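Local atomic coordinates of Blr3880 protein (PDB entry 2OOD), a protein that probably catalyses the hydrolytic deamination of guanine to xanthine and ammonia, using a single zinc ion bound in each subunit. Residues Glu214-Cys219 with Gly257-Phe262; His226-Val231 with Gly266-Gly271. All coordinates share one frame; numbering follows the deposited sequence.

Contact 1. Residues Glu214-Cys219 with Gly257-Phe262; sequences ELLKAC and GVYEKF
The phenyl ring of Phe262 lies with one face against Leu216 and the opposite face against the aliphatic chain of its own neighbour, Lys261. Leu216 CB stands almost over the middle of the ring, 3.8 Å from the Phe262 ring centroid and 12° off the normal, a CH-pi contact in which the leucine crosses the phenylalanine at about a right angle. On the other face Lys261 CG sits toward the rim. At the edge, in the plane of the ring, is the ammonium of Lys217, with NZ 3.8 Å from Phe262 CE1; the lysine gets there because its chain, extended at first, bends at chi3 (-81°) and chi4 (72°). Closer to the helix backbone, Lys217 CA comes within 3.7 Å of Phe262 CD1.

Beyond CB, the two branches of Leu216 part. Leu216 CD1 touches Val258 CG1 at 3.7 Å, whereas Leu216 CD2 meets the edge of the Tyr259 ring near its plane, 4.2 Å from Tyr259 CE1. Beside the apolar contact, one water accepts from Lys217 NZ (3.0 Å) and from Lys261 NZ (2.9 Å), linking two like charges; Lys261 NZ also has a salt bridge to Asp251.

The contact packs helix 213-225 against helix 255-260 and Phe262, on the outside of the TIM-barrel-like amidohydrolase fold. Leu216 also reaches Pro205 of strand 199-205, and the Tyr259 hydroxyl is hydrogen-bonded to His234 O in strand 230-234.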
ATOM      1  N   GLU A 214     -18.046  33.319  -9.608  1.00 43.86           N
ATOM      2  CA  GLU A 214     -17.796  33.855 -10.951  1.00 45.85           C
ATOM      3  C   GLU A 214     -17.030  32.805 -11.768  1.00 45.51           C
ATOM      4  O   GLU A 214     -17.356  32.546 -12.935  1.00 44.02           O
ATOM      5  CB  GLU A 214     -16.975  35.152 -10.911  1.00 47.62           C
ATOM      6  CG  GLU A 214     -17.614  36.282 -10.133  1.00 51.02           C
ATOM      7  CD  GLU A 214     -17.168  36.299  -8.674  1.00 53.34           C
ATOM      8  OE1 GLU A 214     -15.956  36.569  -8.434  1.00 54.34           O
ATOM      9  OE2 GLU A 214     -18.024  36.042  -7.780  1.00 53.79           O
ATOM     10  N   LEU A 215     -16.014  32.207 -11.142  1.00 43.42           N
ATOM     11  CA  LEU A 215     -15.206  31.184 -11.792  1.00 42.00           C
ATOM     12  C   LEU A 215     -16.091  30.006 -12.206  1.00 42.33           C
ATOM     13  O   LEU A 215     -15.957  29.474 -13.305  1.00 42.66           O
ATOM     14  CB  LEU A 215     -14.100  30.705 -10.850  1.00 39.91           C
ATOM     15  CG  LEU A 215     -13.177  29.609 -11.389  1.00 38.62           C
ATOM     16  CD1 LEU A 215     -12.523  30.089 -12.665  1.00 37.65           C
ATOM     17  CD2 LEU A 215     -12.128  29.256 -10.346  1.00 36.81           C
ATOM     18  N   LEU A 216     -17.004  29.603 -11.330  1.00 42.48           N
ATOM     19  CA  LEU A 216     -17.887  28.491 -11.654  1.00 42.36           C
ATOM     20  C   LEU A 216     -18.903  28.920 -12.702  1.00 43.33           C
ATOM     21  O   LEU A 216     -19.367  28.100 -13.495  1.00 43.61           O
ATOM     22  CB  LEU A 216     -18.608  27.987 -10.402  1.00 40.99           C
ATOM     23  CG  LEU A 216     -17.724  27.249  -9.395  1.00 40.10           C
ATOM     24  CD1 LEU A 216     -18.523  26.930  -8.146  1.00 39.66           C
ATOM     25  CD2 LEU A 216     -17.191  25.979 -10.022  1.00 39.73           C
ATOM     26  N   LYS A 217     -19.251  30.204 -12.709  1.00 43.82           N
ATOM     27  CA  LYS A 217     -20.209  30.697 -13.693  1.00 44.90           C
ATOM     28  C   LYS A 217     -19.510  30.677 -15.061  1.00 45.08           C
ATOM     29  O   LYS A 217     -20.142  30.464 -16.105  1.00 44.65           O
ATOM     30  CB  LYS A 217     -20.682  32.113 -13.330  1.00 45.14           C
ATOM     31  CG  LYS A 217     -21.958  32.517 -14.070  1.00 48.09           C
ATOM     32  CD  LYS A 217     -22.517  33.881 -13.624  1.00 51.20           C
ATOM     33  CE  LYS A 217     -23.342  33.810 -12.310  1.00 53.02           C
ATOM     34  NZ  LYS A 217     -22.550  33.580 -11.044  1.00 53.83           N
ATOM     35  N   ALA A 218     -18.193  30.878 -15.035  1.00 43.76           N
ATOM     36  CA  ALA A 218     -17.382  30.863 -16.243  1.00 42.85           C
ATOM     37  C   ALA A 218     -17.348  29.433 -16.803  1.00 43.71           C
ATOM     38  O   ALA A 218     -17.473  29.225 -18.018  1.00 43.72           O
ATOM     39  CB  ALA A 218     -15.965  31.340 -15.925  1.00 42.25           C
ATOM     40  N   CYS A 219     -17.178  28.455 -15.913  1.00 42.06           N
ATOM     41  CA  CYS A 219     -17.142  27.050 -16.315  1.00 41.98           C
ATOM     42  C   CYS A 219     -18.479  26.701 -16.933  1.00 41.52           C
ATOM     43  O   CYS A 219     -18.553  25.933 -17.890  1.00 41.82           O
ATOM     44  CB  CYS A 219     -16.901  26.139 -15.110  1.00 41.27           C
ATOM     45  SG  CYS A 219     -15.304  26.367 -14.317  1.00 42.47           S
ATOM     46  N   GLY A 257     -24.359  20.139  -4.662  1.00 40.40           N
ATOM     47  CA  GLY A 257     -25.289  21.209  -4.977  1.00 40.35           C
ATOM     48  C   GLY A 257     -24.618  22.430  -5.571  1.00 41.46           C
ATOM     49  O   GLY A 257     -25.210  23.133  -6.395  1.00 42.44           O
ATOM     50  N   VAL A 258     -23.382  22.689  -5.154  1.00 40.97           N
ATOM     51  CA  VAL A 258     -22.639  23.830  -5.662  1.00 39.60           C
ATOM     52  C   VAL A 258     -22.434  23.712  -7.168  1.00 40.61           C
ATOM     53  O   VAL A 258     -22.615  24.682  -7.901  1.00 41.53           O
ATOM     54  CB  VAL A 258     -21.262  23.938  -4.992  1.00 40.14           C
ATOM     55  CG1 VAL A 258     -20.509  25.147  -5.544  1.00 38.85           C
ATOM     56  CG2 VAL A 258     -21.428  24.043  -3.485  1.00 39.66           C
ATOM     57  N   TYR A 259     -22.057  22.519  -7.628  1.00 40.64           N
ATOM     58  CA  TYR A 259     -21.824  22.288  -9.051  1.00 40.22           C
ATOM     59  C   TYR A 259     -23.105  22.218  -9.868  1.00 40.97           C
ATOM     60  O   TYR A 259     -23.087  22.538 -11.053  1.00 41.71           O
ATOM     61  CB  TYR A 259     -21.022  21.002  -9.272  1.00 38.56           C
ATOM     62  CG  TYR A 259     -19.653  21.034  -8.645  1.00 36.08           C
ATOM     63  CD1 TYR A 259     -18.758  22.052  -8.937  1.00 35.05           C
ATOM     64  CD2 TYR A 259     -19.261  20.064  -7.739  1.00 35.04           C
ATOM     65  CE1 TYR A 259     -17.511  22.104  -8.334  1.00 33.89           C
ATOM     66  CE2 TYR A 259     -18.018  20.105  -7.133  1.00 33.40           C
ATOM     67  CZ  TYR A 259     -17.148  21.128  -7.431  1.00 33.91           C
ATOM     68  OH  TYR A 259     -15.918  21.185  -6.806  1.00 34.73           O
ATOM     69  N   GLU A 260     -24.204  21.781  -9.255  1.00 40.46           N
ATOM     70  CA  GLU A 260     -25.475  21.698  -9.973  1.00 40.15           C
ATOM     71  C   GLU A 260     -26.022  23.105 -10.210  1.00 38.76           C
ATOM     72  O   GLU A 260     -26.694  23.366 -11.209  1.00 38.43           O
ATOM     73  CB  GLU A 260     -26.491  20.886  -9.175  1.00 40.73           C
ATOM     74  CG  GLU A 260     -26.200  19.408  -9.101  1.00 42.33           C
ATOM     75  CD  GLU A 260     -27.043  18.712  -8.049  1.00 43.57           C
ATOM     76  OE1 GLU A 260     -26.947  19.099  -6.859  1.00 43.86           O
ATOM     77  OE2 GLU A 260     -27.797  17.780  -8.409  1.00 43.59           O
ATOM     78  N   LYS A 261     -25.731  24.006  -9.282  1.00 38.00           N
ATOM     79  CA  LYS A 261     -26.183  25.385  -9.391  1.00 38.46           C
ATOM     80  C   LYS A 261     -25.688  25.973 -10.703  1.00 39.33           C
ATOM     81  O   LYS A 261     -26.251  26.939 -11.209  1.00 39.64           O
ATOM     82  CB  LYS A 261     -25.647  26.216  -8.213  1.00 38.97           C
ATOM     83  CG  LYS A 261     -25.895  27.725  -8.321  1.00 39.43           C
ATOM     84  CD  LYS A 261     -25.196  28.506  -7.201  1.00 40.19           C
ATOM     85  CE  LYS A 261     -25.400  30.015  -7.359  1.00 41.30           C
ATOM     86  NZ  LYS A 261     -24.525  30.862  -6.473  1.00 41.79           N
ATOM     87  N   PHE A 262     -24.640  25.378 -11.264  1.00 39.15           N
ATOM     88  CA  PHE A 262     -24.074  25.876 -12.508  1.00 39.07           C
ATOM     89  C   PHE A 262     -24.122  24.885 -13.668  1.00 40.03           C
ATOM     90  O   PHE A 262     -23.341  24.996 -14.610  1.00 40.69           O
ATOM     91  CB  PHE A 262     -22.636  26.317 -12.265  1.00 38.82           C
ATOM     92  CG  PHE A 262     -22.507  27.423 -11.258  1.00 39.44           C
ATOM     93  CD1 PHE A 262     -22.622  28.756 -11.647  1.00 38.94           C
ATOM     94  CD2 PHE A 262     -22.266  27.138  -9.914  1.00 39.40           C
ATOM     95  CE1 PHE A 262     -22.496  29.795 -10.710  1.00 38.97           C
ATOM     96  CE2 PHE A 262     -22.140  28.167  -8.970  1.00 39.82           C
ATOM     97  CZ  PHE A 262     -22.253  29.496  -9.371  1.00 39.07           C
TER
HETATM   98  O   HOH W   1     -24.256  32.703  -8.734  1.00 46.58           O

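Contact 2. Residues His226-Val231 with Gly266-Gly271; sequences HPDCWV and GPKFSG
Val231 and Phe269 are bridged as neighbours in adjacent parallel strands, 230-234 and 269-272, of the TIM-barrel-like amidohydrolase fold. Two backbone hydrogen bonds set the register: Val231 N donates to Lys268 O at 2.9 Å, nearly straight at 174°, and Ser270 N returns a more bent bond to Val231 O. The same Val231 carbonyl takes a CA-H...O contact from Phe269, so two donors share this oxygen.

On the side of the strands that carries Val231 and Phe269, Val231 CG1 rests 3.9 Å from Phe269 CD1. Lys268 has more of its surface covered across the contact than any other residue here. It occupies the third position of a type II turn with positive phi, and with CG anti to the carbonyl carbon its chain, extended beyond CG, lies across the indole face of Trp230. Lys268 CD lies over the six-membered ring, 3.7 Å from the centroid of that ring in Trp230, in a CH-pi contact, and NZ, 28° off the normal, adds a cation-pi interaction on the same face. Trp230 NE1 bonds to Leu389 O. With an alanine here, the Lys268 chain would probably lose the flat surface that supports it, and Leu389 O the indole N-H.

Polar contacts gather at the lysine tip. Its ammonium makes a salt bridge to Asp228 OD1, while OD2 of that carboxylate is held by His194; a water that donates to Pro227 O accepts from the same ammonium. Lys268 NZ also donates to Asp228 O at 2.9 Å, from 24° out of the carbonyl plane.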
ATOM      1  N   HIS A 226     -19.495  24.771 -25.394  1.00 44.57           N
ATOM      2  CA  HIS A 226     -18.738  23.597 -25.821  1.00 42.64           C
ATOM      3  C   HIS A 226     -19.302  22.334 -25.178  1.00 43.67           C
ATOM      4  O   HIS A 226     -18.627  21.647 -24.412  1.00 44.35           O
ATOM      5  CB  HIS A 226     -17.280  23.777 -25.423  1.00 42.89           C
ATOM      6  CG  HIS A 226     -16.622  24.941 -26.090  1.00 42.65           C
ATOM      7  ND1 HIS A 226     -16.174  24.893 -27.393  1.00 42.81           N
ATOM      8  CD2 HIS A 226     -16.368  26.196 -25.651  1.00 42.50           C
ATOM      9  CE1 HIS A 226     -15.671  26.068 -27.727  1.00 42.78           C
ATOM     10  NE2 HIS A 226     -15.777  26.878 -26.687  1.00 42.58           N
ATOM     11  N   PRO A 227     -20.552  21.998 -25.507  1.00 42.91           N
ATOM     12  CA  PRO A 227     -21.233  20.823 -24.967  1.00 42.06           C
ATOM     13  C   PRO A 227     -20.450  19.511 -25.011  1.00 42.29           C
ATOM     14  O   PRO A 227     -20.672  18.623 -24.181  1.00 42.36           O
ATOM     15  CB  PRO A 227     -22.509  20.761 -25.802  1.00 42.39           C
ATOM     16  CG  PRO A 227     -22.073  21.338 -27.116  1.00 42.86           C
ATOM     17  CD  PRO A 227     -21.291  22.542 -26.656  1.00 42.71           C
ATOM     18  N   ASP A 228     -19.531  19.386 -25.963  1.00 41.35           N
ATOM     19  CA  ASP A 228     -18.761  18.152 -26.104  1.00 40.16           C
ATOM     20  C   ASP A 228     -17.638  18.014 -25.088  1.00 38.90           C
ATOM     21  O   ASP A 228     -17.133  16.914 -24.871  1.00 37.71           O
ATOM     22  CB  ASP A 228     -18.180  18.053 -27.518  1.00 41.32           C
ATOM     23  CG  ASP A 228     -17.783  16.634 -27.887  1.00 43.19           C
ATOM     24  OD1 ASP A 228     -18.687  15.765 -27.957  1.00 44.08           O
ATOM     25  OD2 ASP A 228     -16.572  16.388 -28.104  1.00 44.25           O
ATOM     26  N   CYS A 229     -17.249  19.125 -24.471  1.00 37.58           N
ATOM     27  CA  CYS A 229     -16.178  19.103 -23.482  1.00 38.54           C
ATOM     28  C   CYS A 229     -16.553  18.436 -22.161  1.00 38.67           C
ATOM     29  O   CYS A 229     -17.705  18.472 -21.734  1.00 39.10           O
ATOM     30  CB  CYS A 229     -15.696  20.523 -23.183  1.00 39.14           C
ATOM     31  SG  CYS A 229     -14.598  21.235 -24.407  1.00 42.63           S
ATOM     32  N   TRP A 230     -15.553  17.835 -21.522  1.00 37.40           N
ATOM     33  CA  TRP A 230     -15.711  17.177 -20.232  1.00 35.77           C
ATOM     34  C   TRP A 230     -15.621  18.223 -19.119  1.00 36.23           C
ATOM     35  O   TRP A 230     -15.216  19.368 -19.355  1.00 35.28           O
ATOM     36  CB  TRP A 230     -14.584  16.164 -20.018  1.00 35.56           C
ATOM     37  CG  TRP A 230     -14.809  14.792 -20.598  1.00 34.97           C
ATOM     38  CD1 TRP A 230     -14.953  13.638 -19.900  1.00 34.63           C
ATOM     39  CD2 TRP A 230     -14.864  14.427 -21.989  1.00 34.81           C
ATOM     40  NE1 TRP A 230     -15.089  12.575 -20.759  1.00 34.80           N
ATOM     41  CE2 TRP A 230     -15.039  13.034 -22.047  1.00 34.14           C
ATOM     42  CE3 TRP A 230     -14.782  15.144 -23.188  1.00 34.37           C
ATOM     43  CZ2 TRP A 230     -15.133  12.341 -23.260  1.00 33.04           C
ATOM     44  CZ3 TRP A 230     -14.876  14.446 -24.396  1.00 33.22           C
ATOM     45  CH2 TRP A 230     -15.050  13.066 -24.417  1.00 32.21           C
ATOM     46  N   VAL A 231     -16.003  17.821 -17.909  1.00 36.00           N
ATOM     47  CA  VAL A 231     -15.919  18.682 -16.725  1.00 35.62           C
ATOM     48  C   VAL A 231     -15.210  17.823 -15.678  1.00 34.46           C
ATOM     49  O   VAL A 231     -15.641  16.710 -15.384  1.00 34.87           O
ATOM     50  CB  VAL A 231     -17.313  19.105 -16.191  1.00 35.49           C
ATOM     51  CG1 VAL A 231     -17.147  20.114 -15.066  1.00 35.05           C
ATOM     52  CG2 VAL A 231     -18.142  19.706 -17.307  1.00 35.74           C
ATOM     53  N   GLY A 266     -23.555  16.182 -14.819  1.00 39.26           N
ATOM     54  CA  GLY A 266     -24.239  15.453 -15.876  1.00 39.23           C
ATOM     55  C   GLY A 266     -23.211  14.589 -16.584  1.00 39.67           C
ATOM     56  O   GLY A 266     -22.136  14.360 -16.025  1.00 39.96           O
ATOM     57  N   PRO A 267     -23.489  14.094 -17.803  1.00 39.91           N
ATOM     58  CA  PRO A 267     -22.510  13.256 -18.510  1.00 39.00           C
ATOM     59  C   PRO A 267     -21.157  13.938 -18.675  1.00 38.07           C
ATOM     60  O   PRO A 267     -21.088  15.147 -18.886  1.00 38.26           O
ATOM     61  CB  PRO A 267     -23.185  12.995 -19.849  1.00 38.15           C
ATOM     62  CG  PRO A 267     -24.626  12.935 -19.472  1.00 38.83           C
ATOM     63  CD  PRO A 267     -24.765  14.129 -18.539  1.00 39.18           C
ATOM     64  N   LYS A 268     -20.089  13.153 -18.567  1.00 36.91           N
ATOM     65  CA  LYS A 268     -18.732  13.659 -18.721  1.00 36.71           C
ATOM     66  C   LYS A 268     -18.238  14.499 -17.548  1.00 37.36           C
ATOM     67  O   LYS A 268     -17.234  15.206 -17.660  1.00 37.04           O
ATOM     68  CB  LYS A 268     -18.605  14.453 -20.026  1.00 36.24           C
ATOM     69  CG  LYS A 268     -18.730  13.596 -21.281  1.00 35.72           C
ATOM     70  CD  LYS A 268     -18.552  14.424 -22.545  1.00 35.68           C
ATOM     71  CE  LYS A 268     -18.696  13.565 -23.790  1.00 35.93           C
ATOM     72  NZ  LYS A 268     -18.417  14.334 -25.033  1.00 35.34           N
ATOM     73  N   PHE A 269     -18.951  14.429 -16.429  1.00 37.41           N
ATOM     74  CA  PHE A 269     -18.548  15.147 -15.224  1.00 36.58           C
ATOM     75  C   PHE A 269     -17.860  14.139 -14.313  1.00 37.62           C
ATOM     76  O   PHE A 269     -18.359  13.028 -14.125  1.00 38.43           O
ATOM     77  CB  PHE A 269     -19.758  15.709 -14.480  1.00 34.83           C
ATOM     78  CG  PHE A 269     -19.435  16.246 -13.103  1.00 34.38           C
ATOM     79  CD1 PHE A 269     -19.156  17.596 -12.911  1.00 33.23           C
ATOM     80  CD2 PHE A 269     -19.434  15.405 -11.989  1.00 33.17           C
ATOM     81  CE1 PHE A 269     -18.890  18.100 -11.631  1.00 31.21           C
ATOM     82  CE2 PHE A 269     -19.168  15.908 -10.710  1.00 31.82           C
ATOM     83  CZ  PHE A 269     -18.897  17.254 -10.538  1.00 31.16           C
ATOM     84  N   SER A 270     -16.722  14.513 -13.744  1.00 36.77           N
ATOM     85  CA  SER A 270     -16.023  13.615 -12.841  1.00 36.26           C
ATOM     86  C   SER A 270     -15.731  14.343 -11.541  1.00 36.77           C
ATOM     87  O   SER A 270     -15.088  15.391 -11.548  1.00 37.25           O
ATOM     88  CB  SER A 270     -14.717  13.124 -13.471  1.00 35.96           C
ATOM     89  OG  SER A 270     -14.964  12.242 -14.549  1.00 34.40           O
ATOM     90  N   GLY A 271     -16.228  13.797 -10.435  1.00 35.60           N
ATOM     91  CA  GLY A 271     -15.988  14.399  -9.136  1.00 34.79           C
ATOM     92  C   GLY A 271     -15.041  13.509  -8.359  1.00 34.11           C
ATOM     93  O   GLY A 271     -15.416  12.416  -7.962  1.00 34.57           O
TER
HETATM   94  O   HOH W   2     -20.581  15.964 -24.922  1.00 51.06           O

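Overall arrangement
Contacts 1 and 2 join the same two helix-strand pairs, whose strands are neighbours. Helix 213-225 leads into strand 230-234, and helix 255-260 into strand 269-272; contact 1 pairs the helices and contact 2 the strands, with centres about 13 Å apart. The layers meet where Tyr259 CD2 packs 4.0 Å from Phe269 CZ. Each contact approaches the active site through one or two side chains. The Tyr259 side chain is about 5 Å from that of His234, a zinc ligand that also lines the guanine pocket, and about 8 Å from bound guanine. From contact 2, the Ser270 side chain lies about 6 Å from that of the zinc ligand His79 and about 10 Å from the zinc ion.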